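Local coordinates for fimbrial protein MyfA (Yersinia enterocolitica, PDB 5LND) that forms the major subunit of Myf fimbriae, a probable virulence factor, polymerising into a large structure that resists proteases and chaotropic agents, at residues T22-L27 and G49-A54; L27-S32 and G103-Y108. All coordinates share one frame; numbering follows the deposited sequence.

Contact 1 (T22-L27 and G49-A54); sequences TPAFHL and GQMVSA
Phe-25 and Met-51 meet across the interior of the Ig-like beta sandwich, the ring coming from strand 22-30 of one sheet and the thioether from strand 37-52 of the other. The tightest contact is apolar: the methyl CE of Met-51 lies 3.3 Å from CE2 of Phe-25 and equally close to CZ, so it lies against the CE2-CZ bond at the far end of the ring, approaching obliquely. CB of Met-51 adds a looser contact, 4.0 Å from CE2 of Phe-25. A bend at the last torsion of Met-51 (chi3 -36°) folds the methyl back toward the ring instead of letting the chain run straight on.

The second kind of interaction is Met-aromatic. SD of Met-51 is 5.3 Å from the centroid of the Phe-25 ring and 56° off its normal. The same sulfur is 4.5 Å from CB of Ala-24, which can point inward beside Phe-25 because a classic beta bulge opposite Phe-86 turns both consecutive residues to the core. Stacked on Phe-6, the Phe-25 ring also touches Phe-101 and Ala-126, while Met-51 reaches Leu-88 and Tyr-99.

No hydrogen bond crosses between the segments, so 22-27 and 49-54 are joined by dispersion and sulfur-ring contact, in the buried core between the two sheets.

Contact 2 (L27-S32 and G103-Y108); sequences LVMSDS and GRVEEY
The carboxylates of Asp-31 and Glu-107 meet with their planes 60° apart, where the two sheets of the Ig-like sandwich face each other near one end. OD2 of Asp-31 is 2.9 Å from OE2 of Glu-107 and 3.2 Å from OE1 of Glu-107, so a single oxygen confronts both oxygens of the other group. Two buried acceptors this close would probably repel if both were ionised, so the pair may well share a proton. Each acid has another partner: OD1 of Asp-31 bonds to Ser-1 and to the backbone N of Gly-33, and OE1 of Glu-107 to Asn-120. Glu-107 reaches across from strand 97-108 on an extended chain, its CG turned opposite the backbone N.

The guanidinium of Arg-104 takes OE2 of Glu-106 at its edge, nearly in plane, with NE 3.0 Å from that oxygen and an N-H...O angle of 160°. OE2 of Glu-106 accepts on its anti side, with NE tilted 28° out of the carboxylate plane, and OE1 goes to Arg-41 and Asn-39. This salt bridge runs along strand 97-108 rather than between the sheets.

Deeper in, the contact turns apolar. Leu-27 approaches Val-105 loosely, CD1 of the leucine 4.4 Å from CG2 of the valine. The Met-29 chain bends at its sulfur and passes obliquely by the other branch, its SD 3.6 Å from CG1 of Val-105.

Overall arrangement
Both contacts tie strand 22-30, the middle strand of a three-stranded antiparallel sheet, to the sheet opposite, where strands 37-52 and 97-108 are antiparallel neighbours. Their centres lie about 17 Å apart; Leu-27 belongs to both segments of the strand but touches the partner only in contact 2. Contact 1 is nearer the centre of the chain; contact 2 lies farther along the sandwich. In sequence the segments alternate, 22-27, 27-32, 49-54 and 103-108, so one strand packs first against a partner close in the chain and then against one beyond a long excursion. Together the contacts join the two sheets of this self-complemented subunit at two places, and no other chain of the assembly touches their segments.

Contact 1 (T22-L27 and G49-A54)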
# COMPACT_ATOMS: atom_id res chain seq x y z
N THR B 22 12.18 -6.36 12.43
CA THR B 22 12.02 -5.09 13.11
C THR B 22 10.70 -5.05 13.84
O THR B 22 9.64 -5.11 13.22
CB THR B 22 12.09 -3.95 12.09
OG1 THR B 22 13.35 -4.01 11.40
CG2 THR B 22 11.96 -2.61 12.77
N PRO B 23 10.75 -4.95 15.18
CA PRO B 23 9.60 -4.86 16.09
C PRO B 23 8.71 -3.67 15.80
O PRO B 23 9.19 -2.56 15.55
CB PRO B 23 10.26 -4.71 17.47
CG PRO B 23 11.59 -5.38 17.31
CD PRO B 23 12.02 -5.03 15.92
N ALA B 24 7.40 -3.90 15.82
CA ALA B 24 6.43 -2.85 15.54
C ALA B 24 5.37 -2.73 16.63
O ALA B 24 4.96 -1.62 16.99
CB ALA B 24 5.78 -3.09 14.19
N PHE B 25 4.91 -3.87 17.12
CA PHE B 25 3.88 -3.90 18.16
C PHE B 25 4.22 -4.91 19.24
O PHE B 25 4.88 -5.92 18.98
CB PHE B 25 2.51 -4.28 17.58
CG PHE B 25 1.94 -3.27 16.62
CD1 PHE B 25 1.56 -2.00 17.06
CD2 PHE B 25 1.74 -3.59 15.29
CE1 PHE B 25 1.03 -1.08 16.17
CE2 PHE B 25 1.20 -2.68 14.41
CZ PHE B 25 0.84 -1.42 14.86
N HIS B 26 3.75 -4.63 20.46
CA HIS B 26 3.89 -5.58 21.55
C HIS B 26 2.53 -5.86 22.17
O HIS B 26 1.77 -4.93 22.45
CB HIS B 26 4.86 -5.07 22.60
CG HIS B 26 5.09 -6.03 23.73
ND1 HIS B 26 5.80 -7.20 23.58
CD2 HIS B 26 4.71 -5.98 25.03
CE1 HIS B 26 5.85 -7.83 24.74
NE2 HIS B 26 5.20 -7.12 25.64
N LEU B 27 2.24 -7.14 22.40
CA LEU B 27 0.95 -7.56 22.90
C LEU B 27 1.10 -8.36 24.18
O LEU B 27 2.00 -9.18 24.29
CB LEU B 27 0.25 -8.43 21.85
CG LEU B 27 -0.96 -9.24 22.33
CD1 LEU B 27 -2.12 -8.35 22.64
CD2 LEU B 27 -1.33 -10.27 21.30
N GLY B 49 -3.52 -9.89 8.15
CA GLY B 49 -2.41 -9.80 9.08
C GLY B 49 -1.51 -8.61 8.81
O GLY B 49 -0.29 -8.72 8.94
N GLN B 50 -2.09 -7.48 8.44
CA GLN B 50 -1.29 -6.31 8.06
C GLN B 50 -1.49 -5.10 8.96
O GLN B 50 -2.55 -4.92 9.53
CB GLN B 50 -1.59 -5.90 6.62
CG GLN B 50 -0.95 -6.78 5.57
CD GLN B 50 -1.79 -7.97 5.22
OE1 GLN B 50 -3.00 -7.86 5.07
NE2 GLN B 50 -1.16 -9.13 5.10
N MET B 51 -0.46 -4.26 9.07
CA MET B 51 -0.64 -2.90 9.56
C MET B 51 -0.86 -2.00 8.33
O MET B 51 -0.26 -2.24 7.28
CB MET B 51 0.53 -2.47 10.45
CG MET B 51 1.83 -2.20 9.73
SD MET B 51 3.23 -1.76 10.79
CE MET B 51 2.45 -0.80 12.05
N VAL B 52 -1.73 -1.01 8.45
CA VAL B 52 -2.18 -0.24 7.30
C VAL B 52 -2.09 1.27 7.55
O VAL B 52 -2.61 1.77 8.55
CB VAL B 52 -3.63 -0.61 6.93
CG1 VAL B 52 -4.10 0.13 5.70
CG2 VAL B 52 -3.75 -2.08 6.70
N SER B 53 -1.43 2.00 6.65
CA SER B 53 -1.27 3.45 6.81
C SER B 53 -2.44 4.25 6.24
O SER B 53 -3.34 3.70 5.62
CB SER B 53 0.04 3.93 6.20
OG SER B 53 0.01 3.83 4.80
N ALA B 54 -2.42 5.56 6.45
CA ALA B 54 -3.54 6.41 6.06
C ALA B 54 -3.92 6.34 4.59
O ALA B 54 -5.09 6.45 4.27
CB ALA B 54 -3.31 7.85 6.45

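Contact 2 (L27-S32 and G103-Y108)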
# COMPACT_ATOMS: atom_id res chain seq x y z
N LEU B 27 2.24 -7.14 22.40
CA LEU B 27 0.95 -7.56 22.90
C LEU B 27 1.10 -8.36 24.18
O LEU B 27 2.00 -9.18 24.29
CB LEU B 27 0.25 -8.43 21.85
CG LEU B 27 -0.96 -9.24 22.33
CD1 LEU B 27 -2.12 -8.35 22.64
CD2 LEU B 27 -1.33 -10.27 21.30
N VAL B 28 0.23 -8.10 25.15
CA VAL B 28 0.21 -8.88 26.39
C VAL B 28 -1.21 -9.34 26.70
O VAL B 28 -2.10 -8.52 26.91
CB VAL B 28 0.73 -8.06 27.58
CG1 VAL B 28 0.73 -8.91 28.83
CG2 VAL B 28 2.13 -7.56 27.29
N MET B 29 -1.41 -10.65 26.73
CA MET B 29 -2.72 -11.22 27.03
C MET B 29 -2.68 -11.96 28.37
O MET B 29 -1.98 -12.96 28.51
CB MET B 29 -3.16 -12.17 25.90
CG MET B 29 -3.30 -11.52 24.53
SD MET B 29 -3.50 -12.67 23.16
CE MET B 29 -1.86 -13.37 23.07
N SER B 30 -3.43 -11.45 29.34
CA SER B 30 -3.37 -11.98 30.70
C SER B 30 -4.66 -12.59 31.22
O SER B 30 -5.76 -12.10 30.94
CB SER B 30 -2.90 -10.89 31.67
OG SER B 30 -1.57 -10.53 31.40
N ASP B 31 -4.50 -13.68 31.99
CA ASP B 31 -5.54 -14.22 32.86
C ASP B 31 -4.99 -15.33 33.74
O ASP B 31 -4.34 -16.25 33.25
CB ASP B 31 -6.72 -14.77 32.06
CG ASP B 31 -7.97 -14.89 32.91
OD1 ASP B 31 -7.88 -14.69 34.14
OD2 ASP B 31 -9.05 -15.17 32.35
N SER B 32 -5.26 -15.24 35.04
CA SER B 32 -4.86 -16.28 35.98
C SER B 32 -5.95 -17.34 36.11
O SER B 32 -5.72 -18.41 36.67
CB SER B 32 -4.57 -15.68 37.35
OG SER B 32 -5.65 -14.90 37.80
N GLY B 103 -7.48 -5.34 15.64
CA GLY B 103 -7.76 -6.75 15.80
C GLY B 103 -8.57 -7.04 17.04
O GLY B 103 -8.82 -6.15 17.85
N ARG B 104 -8.99 -8.29 17.17
CA ARG B 104 -9.77 -8.73 18.32
C ARG B 104 -9.07 -9.88 19.01
O ARG B 104 -8.73 -10.88 18.38
CB ARG B 104 -11.16 -9.18 17.89
CG ARG B 104 -11.98 -9.79 19.01
CD ARG B 104 -13.41 -10.04 18.58
NE ARG B 104 -13.51 -11.18 17.67
CZ ARG B 104 -13.59 -11.08 16.34
NH1 ARG B 104 -13.58 -9.89 15.75
NH2 ARG B 104 -13.68 -12.17 15.60
N VAL B 105 -8.86 -9.73 20.31
CA VAL B 105 -8.25 -10.79 21.10
C VAL B 105 -9.34 -11.68 21.67
O VAL B 105 -10.37 -11.19 22.10
CB VAL B 105 -7.40 -10.21 22.23
CG1 VAL B 105 -6.79 -11.32 23.05
CG2 VAL B 105 -6.31 -9.35 21.65
N GLU B 106 -9.11 -12.99 21.65
CA GLU B 106 -10.06 -13.94 22.21
C GLU B 106 -9.39 -14.98 23.11
O GLU B 106 -8.41 -15.60 22.72
CB GLU B 106 -10.80 -14.67 21.08
CG GLU B 106 -11.52 -13.77 20.10
CD GLU B 106 -12.14 -14.56 18.98
OE1 GLU B 106 -11.65 -15.68 18.72
OE2 GLU B 106 -13.11 -14.08 18.36
N GLU B 107 -9.92 -15.15 24.32
CA GLU B 107 -9.46 -16.19 25.23
C GLU B 107 -10.40 -17.38 25.12
O GLU B 107 -11.61 -17.20 25.21
CB GLU B 107 -9.47 -15.68 26.67
CG GLU B 107 -9.05 -16.71 27.71
CD GLU B 107 -9.28 -16.25 29.14
OE1 GLU B 107 -10.06 -15.30 29.36
OE2 GLU B 107 -8.67 -16.83 30.05
N TYR B 108 -9.86 -18.58 24.95
CA TYR B 108 -10.71 -19.77 24.84
C TYR B 108 -10.43 -20.84 25.89
O TYR B 108 -9.40 -20.83 26.56
CB TYR B 108 -10.69 -20.35 23.41
CG TYR B 108 -9.34 -20.72 22.86
CD1 TYR B 108 -8.70 -21.89 23.25
CD2 TYR B 108 -8.71 -19.93 21.92
CE1 TYR B 108 -7.48 -22.24 22.73
CE2 TYR B 108 -7.48 -20.27 21.39
CZ TYR B 108 -6.86 -21.42 21.81
OH TYR B 108 -5.63 -21.77 21.29